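Local atomic coordinates of cobalamin biosynthesis protein CobN (Mycobacterium tuberculosis, PDB entry 7C6O), a protein that probably inserts cobalt into the corrin ring of hydrogenobyrinic acid a,c-diamide during aerobic cobalamin biosynthesis, as the large subunit of the ATP-dependent cobaltochelatase. Residues L609-I614 against L836-N841; G700-G705 against A805-Q810. All coordinates share one frame; numbering follows the deposited sequence.

Contact 1: residues L609-I614 against L836-N841; sequences LVDHLI and LPTGRN
D611 reaches from strand 608-612, which pairs in parallel with strand 586-591 in a mixed sheet, into the loop 836-841 and holds its backbone. Its CG sits between the backbone N and carbonyl carbon (chi1 63°), which turns the carboxylate onto the loop. There OD1 accepts R840 N at 2.8 Å in a nearly straight bond (176°), the donor approaching from above the carboxylate plane. Backbone bonds flank this grip: D611 N donates to R840 O (2.8 Å), and G839 N donates to D611 O (2.7 Å). G839 makes this turn at positive phi, its CA packed against V610 CG1. The other carboxylate oxygen, D611 OD2, is hydrogen-bonded by a water at 2.6 Å; R840 NH2, whose stronger partner is N834 O, bonds that water weakly. T838 points its CB at the strand and lays CG2 over the peptide joining H612 to L613, 3.6 Å from L613 N; its OG1 is hydrogen-bonded to T804 OG1 and to E807 on helix 807-815. Farther along, L613 CD1 meets L836 CD2. At the other end the N841 side chain crosses that of L609 at about a right angle, and its OD1, also bound by K602 NZ, weakly accepts L609 N at 3.1 Å.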
loop_
_atom_site.group_PDB
_atom_site.type_symbol
_atom_site.label_atom_id
_atom_site.label_comp_id
_atom_site.label_asym_id
_atom_site.label_seq_id
_atom_site.Cartn_x
_atom_site.Cartn_y
_atom_site.Cartn_z
ATOM N N LEU A 609 3.584 -11.154 -3.093
ATOM C CA LEU A 609 2.255 -11.064 -3.679
ATOM C C LEU A 609 2.211 -11.791 -5.016
ATOM O O LEU A 609 3.201 -11.857 -5.747
ATOM C CB LEU A 609 1.844 -9.605 -3.885
ATOM C CG LEU A 609 1.911 -8.654 -2.691
ATOM C CD1 LEU A 609 1.349 -7.298 -3.082
ATOM C CD2 LEU A 609 1.175 -9.218 -1.481
ATOM N N VAL A 610 1.046 -12.352 -5.325
ATOM C CA VAL A 610 0.717 -12.811 -6.670
ATOM C C VAL A 610 -0.586 -12.105 -7.011
ATOM O O VAL A 610 -1.663 -12.554 -6.605
ATOM C CB VAL A 610 0.566 -14.333 -6.766
ATOM C CG1 VAL A 610 0.243 -14.743 -8.200
ATOM C CG2 VAL A 610 1.825 -15.030 -6.283
ATOM N N ASP A 611 -0.503 -10.987 -7.727
ATOM C CA ASP A 611 -1.716 -10.198 -7.847
ATOM C C ASP A 611 -2.682 -10.854 -8.829
ATOM O O ASP A 611 -2.299 -11.671 -9.670
ATOM C CB ASP A 611 -1.413 -8.738 -8.219
ATOM C CG ASP A 611 -0.752 -8.567 -9.577
ATOM O OD1 ASP A 611 -0.643 -9.532 -10.357
ATOM O OD2 ASP A 611 -0.334 -7.423 -9.858
ATOM N N HIS A 612 -3.964 -10.525 -8.672
ATOM C CA HIS A 612 -5.008 -11.165 -9.453
ATOM C C HIS A 612 -5.942 -10.121 -10.048
ATOM O O HIS A 612 -6.005 -8.971 -9.604
ATOM C CB HIS A 612 -5.804 -12.196 -8.624
ATOM C CG HIS A 612 -6.647 -11.605 -7.533
ATOM N ND1 HIS A 612 -7.827 -10.937 -7.780
ATOM C CD2 HIS A 612 -6.498 -11.618 -6.187
ATOM C CE1 HIS A 612 -8.359 -10.546 -6.635
ATOM N NE2 HIS A 612 -7.573 -10.948 -5.652
ATOM N N LEU A 613 -6.675 -10.558 -11.067
ATOM C CA LEU A 613 -7.494 -9.666 -11.866
ATOM C C LEU A 613 -8.653 -9.098 -11.049
ATOM O O LEU A 613 -9.098 -9.673 -10.052
ATOM C CB LEU A 613 -8.024 -10.412 -13.092
ATOM C CG LEU A 613 -8.652 -9.584 -14.214
ATOM C CD1 LEU A 613 -7.650 -8.587 -14.775
ATOM C CD2 LEU A 613 -9.177 -10.496 -15.307
ATOM N N ILE A 614 -9.131 -7.937 -11.487
ATOM C CA ILE A 614 -10.345 -7.324 -10.955
ATOM C C ILE A 614 -11.528 -8.236 -11.265
ATOM O O ILE A 614 -11.439 -9.077 -12.173
ATOM C CB ILE A 614 -10.553 -5.922 -11.547
ATOM C CG1 ILE A 614 -10.778 -6.014 -13.059
ATOM C CG2 ILE A 614 -9.355 -5.033 -11.227
ATOM C CD1 ILE A 614 -11.302 -4.736 -13.681
ATOM N N LEU A 836 -1.756 -4.767 -15.990
ATOM C CA LEU A 836 -1.877 -6.090 -16.574
ATOM C C LEU A 836 -0.588 -6.442 -17.311
ATOM O O LEU A 836 0.069 -5.561 -17.878
ATOM C CB LEU A 836 -3.061 -6.141 -17.536
ATOM C CG LEU A 836 -4.374 -5.563 -16.995
ATOM C CD1 LEU A 836 -5.480 -5.602 -18.050
ATOM C CD2 LEU A 836 -4.804 -6.302 -15.734
ATOM N N PRO A 837 -0.175 -7.718 -17.326
ATOM C CA PRO A 837 -0.864 -8.887 -16.773
ATOM C C PRO A 837 -0.804 -8.992 -15.253
ATOM O O PRO A 837 0.070 -8.402 -14.611
ATOM C CB PRO A 837 -0.107 -10.054 -17.404
ATOM C CG PRO A 837 1.284 -9.537 -17.526
ATOM C CD PRO A 837 1.124 -8.088 -17.916
ATOM N N THR A 838 -1.735 -9.752 -14.688
ATOM C CA THR A 838 -1.691 -10.071 -13.270
ATOM C C THR A 838 -0.763 -11.269 -13.065
ATOM O O THR A 838 -0.026 -11.677 -13.968
ATOM C CB THR A 838 -3.098 -10.320 -12.733
ATOM O OG1 THR A 838 -3.745 -11.321 -13.526
ATOM C CG2 THR A 838 -3.917 -9.034 -12.775
ATOM N N GLY A 839 -0.795 -11.855 -11.872
ATOM C CA GLY A 839 0.152 -12.897 -11.536
ATOM C C GLY A 839 1.525 -12.391 -11.166
ATOM O O GLY A 839 2.494 -13.151 -11.243
ATOM N N ARG A 840 1.640 -11.129 -10.758
ATOM C CA ARG A 840 2.918 -10.501 -10.468
ATOM C C ARG A 840 2.941 -9.964 -9.039
ATOM O O ARG A 840 1.902 -9.666 -8.443
ATOM C CB ARG A 840 3.206 -9.367 -11.465
ATOM C CG ARG A 840 3.290 -9.831 -12.912
ATOM C CD ARG A 840 3.699 -8.703 -13.853
ATOM N NE ARG A 840 2.641 -7.711 -14.020
ATOM C CZ ARG A 840 2.733 -6.643 -14.809
ATOM N NH1 ARG A 840 3.838 -6.421 -15.510
ATOM N NH2 ARG A 840 1.719 -5.794 -14.896
ATOM N N ASN A 841 4.151 -9.849 -8.494
ATOM C CA ASN A 841 4.368 -9.296 -7.155
ATOM C C ASN A 841 4.501 -7.785 -7.297
ATOM O O ASN A 841 5.598 -7.255 -7.477
ATOM C CB ASN A 841 5.604 -9.926 -6.523
ATOM C CG ASN A 841 5.876 -9.409 -5.127
ATOM O OD1 ASN A 841 5.005 -8.815 -4.491
ATOM N ND2 ASN A 841 7.093 -9.635 -4.639
HETATM O O HOH W 1 0.518 -6.184 -11.935
#

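Contact 2: residues G700-G705 against A805-Q810; sequences GLHILG and ATEIEQ
A buried histidine-carboxylate pair, H702 with E807, joins the loop between strand 696-698 and helix 710-722 to the first turn of helix 807-815. The two side chains come from opposite directions. H702 presents its ring edge, and NE2 donates to E807 OE1 at 2.8 Å, 175° at the hydrogen, with the oxygen in the ring plane. OE1 uses its syn lone pair here, and the ring stands steeply to the carboxylate, their planes 78° apart. The same oxygen accepts G705 N at 2.8 Å on its anti side, so two nearly straight bonds grip one oxygen, the amide tilted from the carboxylate plane. E807 reaches this point because its chain runs extended beyond CG. Its OE2 is held elsewhere, most strongly by T838. Beside the polar pair, I808 CD1 lies 3.3 Å from L704 O, and I808 CG1 packs against L704 CB at 4.1 Å. G705 O faces A805 CA at 3.4 Å in a CA-H...O contact, while one water donates to both G705 O and A805 O. The H702 ring also meets that of H612, nearly parallel to it. E807, at the N-terminal turn of its helix, thus joins helix to loop through a histidine-carboxylate hydrogen bond.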
loop_
_atom_site.group_PDB
_atom_site.type_symbol
_atom_site.label_atom_id
_atom_site.label_comp_id
_atom_site.label_asym_id
_atom_site.label_seq_id
_atom_site.Cartn_x
_atom_site.Cartn_y
_atom_site.Cartn_z
ATOM N N GLY A 700 -19.923 -10.273 -11.342
ATOM C CA GLY A 700 -19.414 -11.530 -10.848
ATOM C C GLY A 700 -18.228 -11.276 -9.945
ATOM O O GLY A 700 -17.944 -10.142 -9.561
ATOM N N LEU A 701 -17.532 -12.353 -9.594
ATOM C CA LEU A 701 -16.322 -12.270 -8.793
ATOM C C LEU A 701 -15.200 -12.981 -9.532
ATOM O O LEU A 701 -15.440 -13.912 -10.303
ATOM C CB LEU A 701 -16.514 -12.893 -7.405
ATOM C CG LEU A 701 -17.602 -12.268 -6.530
ATOM C CD1 LEU A 701 -17.782 -13.062 -5.248
ATOM C CD2 LEU A 701 -17.258 -10.823 -6.223
ATOM N N HIS A 702 -13.971 -12.537 -9.296
ATOM C CA HIS A 702 -12.835 -13.170 -9.945
ATOM C C HIS A 702 -12.532 -14.508 -9.288
ATOM O O HIS A 702 -12.634 -14.657 -8.067
ATOM C CB HIS A 702 -11.595 -12.276 -9.891
ATOM C CG HIS A 702 -10.408 -12.868 -10.585
ATOM N ND1 HIS A 702 -10.404 -13.153 -11.934
ATOM C CD2 HIS A 702 -9.196 -13.249 -10.117
ATOM C CE1 HIS A 702 -9.238 -13.676 -12.269
ATOM N NE2 HIS A 702 -8.486 -13.747 -11.184
ATOM N N ILE A 703 -12.173 -15.487 -10.113
ATOM C CA ILE A 703 -11.673 -16.778 -9.652
ATOM C C ILE A 703 -10.210 -16.871 -10.057
ATOM O O ILE A 703 -9.870 -16.658 -11.227
ATOM C CB ILE A 703 -12.486 -17.948 -10.229
ATOM C CG1 ILE A 703 -13.940 -17.870 -9.767
ATOM C CG2 ILE A 703 -11.876 -19.284 -9.812
ATOM C CD1 ILE A 703 -14.809 -18.972 -10.337
ATOM N N LEU A 704 -9.351 -17.169 -9.084
ATOM C CA LEU A 704 -7.911 -17.187 -9.308
ATOM C C LEU A 704 -7.560 -18.059 -10.507
ATOM O O LEU A 704 -7.995 -19.210 -10.603
ATOM C CB LEU A 704 -7.212 -17.702 -8.047
ATOM C CG LEU A 704 -5.892 -17.076 -7.604
ATOM C CD1 LEU A 704 -6.029 -15.569 -7.488
ATOM C CD2 LEU A 704 -5.467 -17.672 -6.270
ATOM N N GLY A 705 -6.794 -17.492 -11.439
ATOM C CA GLY A 705 -6.338 -18.212 -12.609
ATOM C C GLY A 705 -7.325 -18.305 -13.752
ATOM O O GLY A 705 -7.000 -18.920 -14.777
ATOM N N ALA A 805 -4.494 -16.131 -16.694
ATOM C CA ALA A 805 -4.497 -17.586 -16.608
ATOM C C ALA A 805 -3.247 -18.152 -15.943
ATOM O O ALA A 805 -3.199 -19.364 -15.705
ATOM C CB ALA A 805 -4.657 -18.191 -18.004
ATOM N N THR A 806 -2.247 -17.324 -15.638
ATOM C CA THR A 806 -1.026 -17.779 -14.984
ATOM C C THR A 806 -1.023 -17.531 -13.481
ATOM O O THR A 806 -0.015 -17.817 -12.826
ATOM C CB THR A 806 0.206 -17.099 -15.601
ATOM O OG1 THR A 806 0.287 -15.742 -15.145
ATOM C CG2 THR A 806 0.127 -17.110 -17.121
ATOM N N GLU A 807 -2.120 -17.015 -12.920
ATOM C CA GLU A 807 -2.127 -16.612 -11.515
ATOM C C GLU A 807 -1.848 -17.792 -10.590
ATOM O O GLU A 807 -1.057 -17.684 -9.646
ATOM C CB GLU A 807 -3.465 -15.963 -11.163
ATOM C CG GLU A 807 -3.633 -14.554 -11.702
ATOM C CD GLU A 807 -5.069 -14.072 -11.625
ATOM O OE1 GLU A 807 -5.940 -14.852 -11.179
ATOM O OE2 GLU A 807 -5.326 -12.916 -12.017
ATOM N N ILE A 808 -2.501 -18.927 -10.838
ATOM C CA ILE A 808 -2.285 -20.092 -9.988
ATOM C C ILE A 808 -0.909 -20.690 -10.250
ATOM O O ILE A 808 -0.228 -21.149 -9.324
ATOM C CB ILE A 808 -3.415 -21.117 -10.193
ATOM C CG1 ILE A 808 -4.715 -20.597 -9.575
ATOM C CG2 ILE A 808 -3.041 -22.457 -9.590
ATOM C CD1 ILE A 808 -5.884 -21.551 -9.704
ATOM N N GLU A 809 -0.465 -20.673 -11.509
ATOM C CA GLU A 809 0.882 -21.141 -11.816
ATOM C C GLU A 809 1.928 -20.335 -11.057
ATOM O O GLU A 809 2.929 -20.890 -10.588
ATOM C CB GLU A 809 1.137 -21.071 -13.322
ATOM C CG GLU A 809 2.462 -21.686 -13.756
ATOM C CD GLU A 809 2.655 -23.093 -13.213
ATOM O OE1 GLU A 809 3.655 -23.326 -12.500
ATOM O OE2 GLU A 809 1.801 -23.961 -13.487
ATOM N N GLN A 810 1.704 -19.026 -10.902
ATOM C CA GLN A 810 2.677 -18.201 -10.193
ATOM C C GLN A 810 2.654 -18.461 -8.692
ATOM O O GLN A 810 3.687 -18.322 -8.029
ATOM C CB GLN A 810 2.434 -16.720 -10.490
ATOM C CG GLN A 810 2.852 -16.288 -11.892
ATOM C CD GLN A 810 4.363 -16.310 -12.101
ATOM O OE1 GLN A 810 5.135 -16.386 -11.145
ATOM N NE2 GLN A 810 4.787 -16.241 -13.356
HETATM O O HOH W 2 -5.510 -21.120 -15.845
#

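The centres of contacts 1 and 2 lie about 9 Å apart, and the two touch directly. Along the chain the order is 609-614, 700-705, 805-810, 836-841, so contact 2 falls within the 221 residues that separate the two sides of contact 1, a span a little over half helical with few strand residues. E807 is the shared piece: its OE2 lies 2.7 Å from T838 OG1 and 2.9 Å from L613 N, hydrogen-bonding distances to one residue from each segment of contact 1. Q810 CG packs on G839 O at 3.2 Å. The N-terminal end of helix 807-815 thus ties strand 608-612, and through it the sheet, to both loops, bringing distant parts of the CobN/magnesium chelatase family region together.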